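PDB 6TJ6: calmodulin, putative from Toxoplasma gondii, which binds calcium in an EF-hand loop and probably acts as a calmodulin-like light chain, packed against the chain of another protein. Local coordinates for residues V96-G101 with E107-M112; K75-F80 with N128-L133; L30-R33 with S38-P41; P5-E10 with R33-S38. One frame throughout, in Å; residues are numbered along the deposited sequence.

Contact 1 of 4, residues V96-G101 with E107-M112; sequences VMLALG and EEVKAM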
loop_
_atom_site.group_PDB
_atom_site.type_symbol
_atom_site.label_atom_id
_atom_site.label_comp_id
_atom_site.label_asym_id
_atom_site.label_seq_id
_atom_site.Cartn_x
_atom_site.Cartn_y
_atom_site.Cartn_z
ATOM N N VAL A 96 -23.757 17.523 7.652
ATOM C CA VAL A 96 -22.769 18.426 7.059
ATOM C C VAL A 96 -21.763 17.649 6.217
ATOM O O VAL A 96 -21.300 18.143 5.178
ATOM C CB VAL A 96 -22.074 19.282 8.136
ATOM C CG1 VAL A 96 -23.103 20.090 8.919
ATOM C CG2 VAL A 96 -21.232 18.427 9.063
ATOM N N MET A 97 -21.421 16.422 6.627
ATOM C CA MET A 97 -20.571 15.574 5.797
ATOM C C MET A 97 -21.229 15.303 4.454
ATOM O O MET A 97 -20.565 15.323 3.412
ATOM C CB MET A 97 -20.275 14.255 6.514
ATOM C CG MET A 97 -19.392 14.362 7.749
ATOM S SD MET A 97 -17.651 14.603 7.366
ATOM C CE MET A 97 -17.346 13.167 6.347
ATOM N N LEU A 98 -22.543 15.062 4.458
ATOM C CA LEU A 98 -23.233 14.770 3.206
ATOM C C LEU A 98 -23.432 16.021 2.358
ATOM O O LEU A 98 -23.448 15.934 1.124
ATOM C CB LEU A 98 -24.577 14.101 3.495
ATOM C CG LEU A 98 -24.467 12.748 4.200
ATOM C CD1 LEU A 98 -25.842 12.239 4.583
ATOM C CD2 LEU A 98 -23.743 11.744 3.317
ATOM N N ALA A 99 -23.573 17.189 2.990
ATOM C CA ALA A 99 -23.843 18.410 2.240
ATOM C C ALA A 99 -22.575 19.013 1.646
ATOM O O ALA A 99 -22.597 19.509 0.514
ATOM C CB ALA A 99 -24.542 19.433 3.138
ATOM N N LEU A 100 -21.464 18.981 2.384
ATOM C CA LEU A 100 -20.242 19.643 1.942
ATOM C C LEU A 100 -19.194 18.690 1.387
ATOM O O LEU A 100 -18.286 19.142 0.681
ATOM C CB LEU A 100 -19.621 20.435 3.099
ATOM C CG LEU A 100 -20.472 21.528 3.747
ATOM C CD1 LEU A 100 -19.709 22.162 4.896
ATOM C CD2 LEU A 100 -20.885 22.580 2.728
ATOM N N GLY A 101 -19.291 17.397 1.685
ATOM C CA GLY A 101 -18.271 16.461 1.258
ATOM C C GLY A 101 -18.312 16.185 -0.232
ATOM O O GLY A 101 -19.321 16.375 -0.911
ATOM N N GLU A 107 -22.757 5.435 2.632
ATOM C CA GLU A 107 -22.477 4.308 3.517
ATOM C C GLU A 107 -21.207 4.539 4.329
ATOM O O GLU A 107 -21.141 4.177 5.509
ATOM C CB GLU A 107 -22.367 3.019 2.702
ATOM C CG GLU A 107 -23.520 2.053 2.919
ATOM C CD GLU A 107 -23.748 1.139 1.730
ATOM O OE1 GLU A 107 -22.899 1.137 0.813
ATOM O OE2 GLU A 107 -24.778 0.436 1.712
ATOM N N GLU A 108 -20.185 5.136 3.713
ATOM C CA GLU A 108 -18.953 5.437 4.437
ATOM C C GLU A 108 -19.214 6.427 5.569
ATOM O O GLU A 108 -18.716 6.254 6.695
ATOM C CB GLU A 108 -17.908 5.977 3.457
ATOM C CG GLU A 108 -17.632 5.030 2.281
ATOM C CD GLU A 108 -16.933 5.705 1.110
ATOM O OE1 GLU A 108 -16.876 6.949 1.079
ATOM O OE2 GLU A 108 -16.440 4.991 0.213
ATOM N N VAL A 109 -20.010 7.461 5.288
ATOM C CA VAL A 109 -20.417 8.418 6.314
ATOM C C VAL A 109 -21.110 7.698 7.466
ATOM O O VAL A 109 -20.728 7.843 8.638
ATOM C CB VAL A 109 -21.318 9.502 5.691
ATOM C CG1 VAL A 109 -21.773 10.499 6.735
ATOM C CG2 VAL A 109 -20.585 10.219 4.571
ATOM N N LYS A 110 -22.136 6.904 7.144
ATOM C CA LYS A 110 -22.890 6.166 8.158
ATOM C C LYS A 110 -21.979 5.282 9.008
ATOM O O LYS A 110 -22.135 5.206 10.237
ATOM C CB LYS A 110 -23.968 5.330 7.465
ATOM N N ALA A 111 -21.018 4.612 8.370
ATOM C CA ALA A 111 -20.076 3.775 9.105
ATOM C C ALA A 111 -19.265 4.604 10.092
ATOM O O ALA A 111 -19.091 4.218 11.255
ATOM C CB ALA A 111 -19.156 3.042 8.129
ATOM N N MET A 112 -18.752 5.753 9.639
ATOM C CA MET A 112 -18.019 6.642 10.538
ATOM C C MET A 112 -18.871 7.042 11.738
ATOM O O MET A 112 -18.391 7.053 12.881
ATOM C CB MET A 112 -17.557 7.886 9.784
ATOM C CG MET A 112 -16.876 8.929 10.654
ATOM S SD MET A 112 -16.951 10.566 9.914
ATOM C CE MET A 112 -16.618 10.162 8.204
#
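Val-109 faces two successive residues of the other helix, Met-97 and Leu-98, and meets each with its methyl groups. On the Met-97 side, CG1 of Val-109 faces the CB of Met-97 at 4.0 Å, a contact made at the base of the methionine. On the other, CG2 of Val-109 is 3.7 Å from CD2 of Leu-98; these two side chains pass at a slant, with one leucine methyl doing the touching. With CG1 anti to the backbone N of Val-109 (chi1 179°), CG1 sits against both Met-97 and Leu-98, and CG2 against Leu-98. Val-109 and Met-97 also mark the closest backbone approach, CA to CA 7.2 Å. The helix containing 96-100 leaves one EF-hand and the one containing 107-112 enters the next, so the contact bridges the two hands of the C-terminal EF-hand pair. Their short axes run nearly antiparallel, at 154°, and come within 10.5 Å. Further along, Met-97 bends at chi2 and chi3, which turns its CE out to meet the CE of Met-112 tip to tip at 3.6 Å. Leu-98 remains exposed, whereas Met-97, Val-109 and Met-112 are buried. From the linker, Leu-104 packs on all three of those buried side chains, and an aromatic side chain of the other protein's chain rests on Met-112.

Contact 2 of 4, residues K75-F80 with N128-L133; sequences KSFKAF and NFVKML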
loop_
_atom_site.group_PDB
_atom_site.type_symbol
_atom_site.label_atom_id
_atom_site.label_comp_id
_atom_site.label_asym_id
_atom_site.label_seq_id
_atom_site.Cartn_x
_atom_site.Cartn_y
_atom_site.Cartn_z
ATOM N N LYS A 75 -9.949 20.869 18.755
ATOM C CA LYS A 75 -10.291 22.286 18.785
ATOM C C LYS A 75 -11.353 22.624 17.748
ATOM O O LYS A 75 -12.245 23.439 18.009
ATOM C CB LYS A 75 -9.023 23.113 18.553
ATOM C CG LYS A 75 -9.147 24.590 18.872
ATOM C CD LYS A 75 -7.769 25.208 19.071
ATOM C CE LYS A 75 -7.322 26.015 17.863
ATOM N NZ LYS A 75 -7.950 27.367 17.849
ATOM N N SER A 76 -11.267 22.015 16.564
ATOM C CA SER A 76 -12.289 22.227 15.544
ATOM C C SER A 76 -13.626 21.635 15.972
ATOM O O SER A 76 -14.680 22.238 15.742
ATOM C CB SER A 76 -11.841 21.626 14.212
ATOM O OG SER A 76 -10.635 22.216 13.761
ATOM N N PHE A 77 -13.604 20.449 16.586
ATOM C CA PHE A 77 -14.844 19.841 17.063
ATOM C C PHE A 77 -15.482 20.670 18.170
ATOM O O PHE A 77 -16.712 20.797 18.231
ATOM C CB PHE A 77 -14.585 18.418 17.555
ATOM C CG PHE A 77 -14.728 17.367 16.494
ATOM C CD1 PHE A 77 -15.974 17.030 15.993
ATOM C CD2 PHE A 77 -13.615 16.700 16.011
ATOM C CE1 PHE A 77 -16.108 16.057 15.020
ATOM C CE2 PHE A 77 -13.740 15.726 15.040
ATOM C CZ PHE A 77 -14.988 15.403 14.544
ATOM N N LYS A 78 -14.664 21.243 19.059
ATOM C CA LYS A 78 -15.202 21.963 20.208
ATOM C C LYS A 78 -15.979 23.211 19.804
ATOM O O LYS A 78 -16.795 23.701 20.593
ATOM C CB LYS A 78 -14.076 22.343 21.172
ATOM C CG LYS A 78 -14.569 22.714 22.562
ATOM C CD LYS A 78 -13.553 23.542 23.328
ATOM C CE LYS A 78 -14.122 24.012 24.661
ATOM N NZ LYS A 78 -14.504 25.453 24.648
ATOM N N ALA A 79 -15.747 23.735 18.599
ATOM C CA ALA A 79 -16.527 24.869 18.119
ATOM C C ALA A 79 -18.002 24.528 17.966
ATOM O O ALA A 79 -18.845 25.429 18.022
ATOM C CB ALA A 79 -15.967 25.367 16.787
ATOM N N PHE A 80 -18.331 23.250 17.777
ATOM C CA PHE A 80 -19.712 22.802 17.661
ATOM C C PHE A 80 -20.170 22.052 18.905
ATOM O O PHE A 80 -21.177 21.340 18.863
ATOM C CB PHE A 80 -19.877 21.940 16.412
ATOM C CG PHE A 80 -19.252 22.539 15.187
ATOM C CD1 PHE A 80 -19.906 23.531 14.474
ATOM C CD2 PHE A 80 -18.003 22.119 14.755
ATOM C CE1 PHE A 80 -19.331 24.089 13.349
ATOM C CE2 PHE A 80 -17.419 22.673 13.631
ATOM C CZ PHE A 80 -18.085 23.661 12.925
ATOM N N ASN A 128 -12.338 11.299 22.379
ATOM C CA ASN A 128 -12.122 9.862 22.245
ATOM C C ASN A 128 -12.114 9.445 20.780
ATOM O O ASN A 128 -11.327 8.581 20.374
ATOM C CB ASN A 128 -13.207 9.106 23.014
ATOM C CG ASN A 128 -12.862 7.648 23.240
ATOM O OD1 ASN A 128 -11.691 7.275 23.295
ATOM N ND2 ASN A 128 -13.887 6.814 23.378
ATOM N N PHE A 129 -12.967 10.068 19.967
ATOM C CA PHE A 129 -13.058 9.715 18.554
ATOM C C PHE A 129 -11.796 10.123 17.800
ATOM O O PHE A 129 -11.217 9.319 17.059
ATOM C CB PHE A 129 -14.308 10.363 17.954
ATOM C CG PHE A 129 -14.342 10.370 16.456
ATOM C CD1 PHE A 129 -14.447 9.187 15.741
ATOM C CD2 PHE A 129 -14.302 11.568 15.762
ATOM C CE1 PHE A 129 -14.491 9.201 14.357
ATOM C CE2 PHE A 129 -14.346 11.588 14.382
ATOM C CZ PHE A 129 -14.440 10.403 13.677
ATOM N N VAL A 130 -11.339 11.364 17.988
ATOM C CA VAL A 130 -10.119 11.811 17.317
ATOM C C VAL A 130 -8.925 10.975 17.766
ATOM O O VAL A 130 -8.062 10.613 16.954
ATOM C CB VAL A 130 -9.891 13.316 17.557
ATOM C CG1 VAL A 130 -8.479 13.716 17.163
ATOM C CG2 VAL A 130 -10.904 14.131 16.767
ATOM N N LYS A 131 -8.863 10.638 19.059
ATOM C CA LYS A 131 -7.783 9.782 19.545
ATOM C C LYS A 131 -7.816 8.422 18.858
ATOM O O LYS A 131 -6.879 8.049 18.142
ATOM C CB LYS A 131 -7.870 9.619 21.064
ATOM C CG LYS A 131 -7.587 10.883 21.857
ATOM C CD LYS A 131 -7.389 10.550 23.327
ATOM C CE LYS A 131 -8.083 11.554 24.237
ATOM N NZ LYS A 131 -7.142 12.560 24.803
ATOM N N MET A 132 -8.908 7.668 19.045
ATOM C CA MET A 132 -9.038 6.355 18.414
ATOM C C MET A 132 -9.142 6.427 16.885
ATOM O O MET A 132 -9.389 5.395 16.248
ATOM N N LEU A 133 -8.995 7.615 16.300
ATOM C CA LEU A 133 -8.813 7.769 14.861
ATOM C C LEU A 133 -7.359 7.986 14.458
ATOM O O LEU A 133 -6.920 7.442 13.441
ATOM C CB LEU A 133 -9.666 8.939 14.351
ATOM C CG LEU A 133 -9.594 9.330 12.873
ATOM C CD1 LEU A 133 -10.977 9.693 12.359
ATOM C CD2 LEU A 133 -8.634 10.492 12.653
#
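Phe-129 and Val-130, which both meet Phe-77, sit in a helical turn closed by the bond from Met-132 N to Asn-128 O, 2.9 Å long. Across from them, Phe-77 O accepts Phe-80 N at 3.0 Å. The contact between the segments is wholly apolar. The Phe-77 ring reaches over with its far end: CZ is 3.9 Å from CE2 of Phe-129 and comes to the edge of that ring, close to its plane. The two side chains cross at about a right angle. One ring position further round, CE2 of Phe-77 lies 3.7 Å from CG2 of Val-130, so a single ring spans two successive residues of the opposite helix. Helix 69-78 enters the first hand of the C-terminal EF-hand pair and helix 127-134 leaves the second; the contact therefore joins the first and last helices of the pair. In Phe-129, CG lies anti to the backbone N (chi1 166°), which directs the ring to its meeting with Phe-77. All three residues are buried. Tyr-126 also meets the Phe-77 ring, with nearly parallel planes, and Val-130 packs in addition on Leu-73 and Ile-74 of helix 69-78.

Contact 3 of 4, residues L30-R33 with S38-P41; sequences LAIR and SPTP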
loop_
_atom_site.group_PDB
_atom_site.type_symbol
_atom_site.label_atom_id
_atom_site.label_comp_id
_atom_site.label_asym_id
_atom_site.label_seq_id
_atom_site.Cartn_x
_atom_site.Cartn_y
_atom_site.Cartn_z
ATOM N N LEU A 30 -5.160 16.353 -0.381
ATOM C CA LEU A 30 -5.811 15.213 0.254
ATOM C C LEU A 30 -4.831 14.457 1.140
ATOM O O LEU A 30 -5.097 14.243 2.331
ATOM C CB LEU A 30 -6.418 14.295 -0.810
ATOM C CG LEU A 30 -7.893 14.554 -1.138
ATOM C CD1 LEU A 30 -8.213 16.045 -1.195
ATOM C CD2 LEU A 30 -8.269 13.881 -2.448
ATOM N N ALA A 31 -3.666 14.098 0.590
ATOM C CA ALA A 31 -2.652 13.427 1.396
ATOM C C ALA A 31 -2.412 14.190 2.689
ATOM O O ALA A 31 -2.519 13.626 3.787
ATOM C CB ALA A 31 -1.352 13.282 0.602
ATOM N N ILE A 32 -2.171 15.498 2.577
ATOM C CA ILE A 32 -1.927 16.303 3.767
ATOM C C ILE A 32 -3.108 16.191 4.720
ATOM O O ILE A 32 -2.952 15.828 5.895
ATOM C CB ILE A 32 -1.638 17.764 3.377
ATOM C CG1 ILE A 32 -0.366 17.831 2.532
ATOM C CG2 ILE A 32 -1.503 18.631 4.614
ATOM C CD1 ILE A 32 -0.094 19.193 1.920
ATOM N N ARG A 33 -4.320 16.430 4.208
ATOM C CA ARG A 33 -5.485 16.388 5.081
ATOM C C ARG A 33 -5.701 14.997 5.652
ATOM O O ARG A 33 -6.245 14.859 6.754
ATOM C CB ARG A 33 -6.732 16.859 4.328
ATOM C CG ARG A 33 -6.687 18.324 3.928
ATOM C CD ARG A 33 -8.075 18.869 3.611
ATOM N NE ARG A 33 -8.052 20.314 3.401
ATOM C CZ ARG A 33 -8.444 20.919 2.285
ATOM N NH1 ARG A 33 -8.912 20.207 1.267
ATOM N NH2 ARG A 33 -8.376 22.240 2.191
ATOM N N SER A 38 -4.907 20.608 8.451
ATOM C CA SER A 38 -5.658 21.546 7.629
ATOM C C SER A 38 -4.747 22.702 7.237
ATOM O O SER A 38 -4.620 23.671 7.995
ATOM C CB SER A 38 -6.885 22.074 8.374
ATOM O OG SER A 38 -7.725 21.018 8.799
ATOM N N PRO A 39 -4.094 22.638 6.079
ATOM C CA PRO A 39 -3.199 23.730 5.686
ATOM C C PRO A 39 -3.965 25.023 5.457
ATOM O O PRO A 39 -5.126 25.021 5.041
ATOM C CB PRO A 39 -2.563 23.221 4.386
ATOM C CG PRO A 39 -3.548 22.237 3.848
ATOM C CD PRO A 39 -4.165 21.583 5.052
ATOM N N THR A 40 -3.299 26.136 5.752
ATOM C CA THR A 40 -3.882 27.441 5.508
ATOM C C THR A 40 -3.998 27.687 4.005
ATOM O O THR A 40 -3.302 27.054 3.208
ATOM C CB THR A 40 -3.036 28.534 6.157
ATOM O OG1 THR A 40 -1.773 28.626 5.485
ATOM C CG2 THR A 40 -2.805 28.227 7.632
ATOM N N PRO A 41 -4.893 28.590 3.590
ATOM C CA PRO A 41 -4.969 28.922 2.159
ATOM C C PRO A 41 -3.667 29.469 1.604
ATOM O O PRO A 41 -3.365 29.241 0.426
ATOM C CB PRO A 41 -6.099 29.960 2.101
ATOM C CG PRO A 41 -6.945 29.653 3.290
ATOM C CD PRO A 41 -5.980 29.222 4.359
HETATM O O HOH W 1 -7.084 23.063 4.589
#
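CD of Pro-39 meets two successive side chains of the helix. CG2 of Ile-32 is 4.0 Å from CD of Pro-39, the two side chains passing at a slant. The aliphatic part of Arg-33 adds a looser contact, its CG 4.3 Å from CD of Pro-39. CG2 of Ile-32 is anti to the backbone N, which leaves this methyl pointing to the proline while CG1 lies beside that N. The polar end of Arg-33 makes its link through a water molecule: NH2 of Arg-33 donates to it over 2.8 Å, and the water in turn donates a hydrogen bond to the backbone O of Pro-39, also 2.8 Å. That water lies at the guanidinium edge, in its plane. The bridge gives the carbonyl of Pro-39 a donor and ties the arginine's end to the loop. In the next shell, Thr-40 stands at the N-cap of helix 41-46; its side chain caps a backbone N, and its own N is bonded to OE1 of Glu-43, reciprocal bonding consistent with a capping box. Ser-38 N is held by OH of Tyr-67. The contact thus fastens the end of helix 26-34 to the loop that leads on to helix 41-46. Ile-44 of that helix packs on both Pro-39 and Arg-33, while Phe-56, Trp-59 and Met-60 of helix 53-64 pack on Ile-32.

Contact 4 of 4, residues P5-E10 with R33-S38; sequences PPRVRE and RSCGVS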
loop_
_atom_site.group_PDB
_atom_site.type_symbol
_atom_site.label_atom_id
_atom_site.label_comp_id
_atom_site.label_asym_id
_atom_site.label_seq_id
_atom_site.Cartn_x
_atom_site.Cartn_y
_atom_site.Cartn_z
ATOM N N PRO A 5 2.391 0.861 9.522
ATOM C CA PRO A 5 3.436 1.723 8.959
ATOM C C PRO A 5 3.270 3.177 9.395
ATOM O O PRO A 5 2.146 3.584 9.689
ATOM C CB PRO A 5 3.237 1.580 7.443
ATOM C CG PRO A 5 2.391 0.355 7.264
ATOM C CD PRO A 5 1.521 0.299 8.477
ATOM N N PRO A 6 4.370 3.930 9.452
ATOM C CA PRO A 6 4.278 5.348 9.823
ATOM C C PRO A 6 3.289 6.099 8.942
ATOM O O PRO A 6 3.159 5.828 7.747
ATOM C CB PRO A 6 5.711 5.854 9.633
ATOM C CG PRO A 6 6.550 4.647 9.900
ATOM C CD PRO A 6 5.769 3.480 9.342
ATOM N N ARG A 7 2.601 7.069 9.551
ATOM C CA ARG A 7 1.398 7.632 8.944
ATOM C C ARG A 7 1.713 8.455 7.697
ATOM O O ARG A 7 0.990 8.369 6.697
ATOM C CB ARG A 7 0.645 8.468 9.978
ATOM C CG ARG A 7 -0.730 8.927 9.528
ATOM C CD ARG A 7 -1.539 9.513 10.682
ATOM N NE ARG A 7 -2.059 8.483 11.580
ATOM C CZ ARG A 7 -3.132 7.743 11.322
ATOM N NH1 ARG A 7 -3.797 7.910 10.186
ATOM N NH2 ARG A 7 -3.539 6.829 12.191
ATOM N N VAL A 8 2.783 9.254 7.726
ATOM C CA VAL A 8 3.074 10.148 6.605
ATOM C C VAL A 8 3.502 9.350 5.377
ATOM O O VAL A 8 3.034 9.598 4.255
ATOM C CB VAL A 8 4.142 11.181 7.012
ATOM C CG1 VAL A 8 4.663 11.926 5.796
ATOM C CG2 VAL A 8 3.577 12.157 8.039
ATOM N N ARG A 9 4.408 8.387 5.571
ATOM C CA ARG A 9 4.860 7.553 4.461
ATOM C C ARG A 9 3.705 6.763 3.860
ATOM O O ARG A 9 3.577 6.661 2.629
ATOM C CB ARG A 9 5.971 6.616 4.944
ATOM C CG ARG A 9 6.536 5.693 3.878
ATOM C CD ARG A 9 7.805 4.994 4.356
ATOM N NE ARG A 9 9.009 5.549 3.738
ATOM C CZ ARG A 9 9.974 6.177 4.400
ATOM N NH1 ARG A 9 11.029 6.648 3.749
ATOM N NH2 ARG A 9 9.892 6.325 5.717
ATOM N N GLU A 10 2.840 6.213 4.715
ATOM C CA GLU A 10 1.673 5.494 4.223
ATOM C C GLU A 10 0.731 6.418 3.464
ATOM O O GLU A 10 0.148 6.016 2.455
ATOM C CB GLU A 10 0.938 4.825 5.381
ATOM C CG GLU A 10 -0.145 3.868 4.930
ATOM C CD GLU A 10 -1.019 3.405 6.071
ATOM O OE1 GLU A 10 -1.725 4.251 6.660
ATOM O OE2 GLU A 10 -0.993 2.198 6.383
ATOM N N ARG A 33 -4.320 16.430 4.208
ATOM C CA ARG A 33 -5.485 16.388 5.081
ATOM C C ARG A 33 -5.701 14.997 5.652
ATOM O O ARG A 33 -6.245 14.859 6.754
ATOM C CB ARG A 33 -6.732 16.859 4.328
ATOM C CG ARG A 33 -6.687 18.324 3.928
ATOM C CD ARG A 33 -8.075 18.869 3.611
ATOM N NE ARG A 33 -8.052 20.314 3.401
ATOM C CZ ARG A 33 -8.444 20.919 2.285
ATOM N NH1 ARG A 33 -8.912 20.207 1.267
ATOM N NH2 ARG A 33 -8.376 22.240 2.191
ATOM N N SER A 34 -5.251 13.956 4.944
ATOM C CA SER A 34 -5.449 12.607 5.456
ATOM C C SER A 34 -4.663 12.361 6.736
ATOM O O SER A 34 -5.017 11.455 7.500
ATOM C CB SER A 34 -5.066 11.569 4.399
ATOM O OG SER A 34 -3.659 11.430 4.293
ATOM N N CYS A 35 -3.624 13.151 6.998
ATOM C CA CYS A 35 -2.867 13.026 8.235
ATOM C C CYS A 35 -3.389 13.943 9.333
ATOM O O CYS A 35 -2.730 14.089 10.369
ATOM C CB CYS A 35 -1.385 13.302 7.971
ATOM S SG CYS A 35 -0.640 12.169 6.771
ATOM N N GLY A 36 -4.550 14.562 9.129
ATOM C CA GLY A 36 -5.144 15.436 10.117
ATOM C C GLY A 36 -4.667 16.870 10.090
ATOM O O GLY A 36 -4.888 17.594 11.067
ATOM N N VAL A 37 -4.023 17.307 9.012
ATOM C CA VAL A 37 -3.519 18.670 8.898
ATOM C C VAL A 37 -4.429 19.462 7.971
ATOM O O VAL A 37 -4.702 19.039 6.840
ATOM C CB VAL A 37 -2.066 18.686 8.389
ATOM C CG1 VAL A 37 -1.608 20.117 8.156
ATOM C CG2 VAL A 37 -1.151 17.986 9.384
ATOM N N SER A 38 -4.907 20.608 8.451
ATOM C CA SER A 38 -5.658 21.546 7.629
ATOM C C SER A 38 -4.747 22.702 7.237
ATOM O O SER A 38 -4.620 23.671 7.995
ATOM C CB SER A 38 -6.885 22.074 8.374
ATOM O OG SER A 38 -7.725 21.018 8.799
#
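Cys-35 presents its sulfur to the first turn of helix 7-15, where Arg-7 and Val-8 receive it. Helix 7-15 enters the first EF-hand and helix 26-34 leaves it, so the contact draws together the two ends of the helix-loop-helix away from its calcium loop; the side chain of Val-8 is about 12 Å from that of Asp-16, a calcium ligand in this protein, although no ion is bound to this chain here. The three side chains leave the backbone differently. The CB of Arg-7 points at the opposing segment, while those of Val-8 and Cys-35 lie across the line between the segments. The cysteine SG is anti to its carbonyl carbon (chi1 -60°), and this rotation swings the sulfur to the helix. There it touches aliphatic carbon on both residues: CG of Arg-7 is 4.3 Å from SG of Cys-35, and CG2 of Val-8 is 4.4 Å from that sulfur. Cys-35 is buried, with Ala-11 and Met-60 also packed on it, and Phe-56 of helix 53-64 covers Val-8. An aromatic side chain of the other protein's chain packs on Arg-7. Beyond the helix end, Gly-36 takes a positive phi of 85°, and its N bonds to Arg-33 O at 2.9 Å. The backbone of helix 7-15 comes slightly nearer to the sulfur than the side chains do, with CA of Val-8 4.2 Å from SG of Cys-35, and nearest of all is O of Arg-7, 4.1 Å from SG of Cys-35.

Overall arrangement
The contacts divide between two lobes. Contacts 3 and 4 belong to the N-terminal one, share Arg-33 and Ser-38, and have centres about 10 Å apart; they meet where CG2 of Ile-32 lies 3.8 Å from CB of Val-37. Contacts 1 and 2 belong to the C-terminal EF-hand pair, contact 1 lying along the chain between the two segments of contact 2, with CG of Met-112 4.2 Å from CZ of Phe-129. Among these contacts the lobes touch between contacts 2 and 4, centres about 17 Å apart, by packing, with Leu-133 O 3.7 Å from NH2 of Arg-7. Contacts 1, 2 and 3 lie away from the calcium site at Asp-16; contact 4 comes within about 12 Å of it, between the side chains of Val-8 and Asp-16.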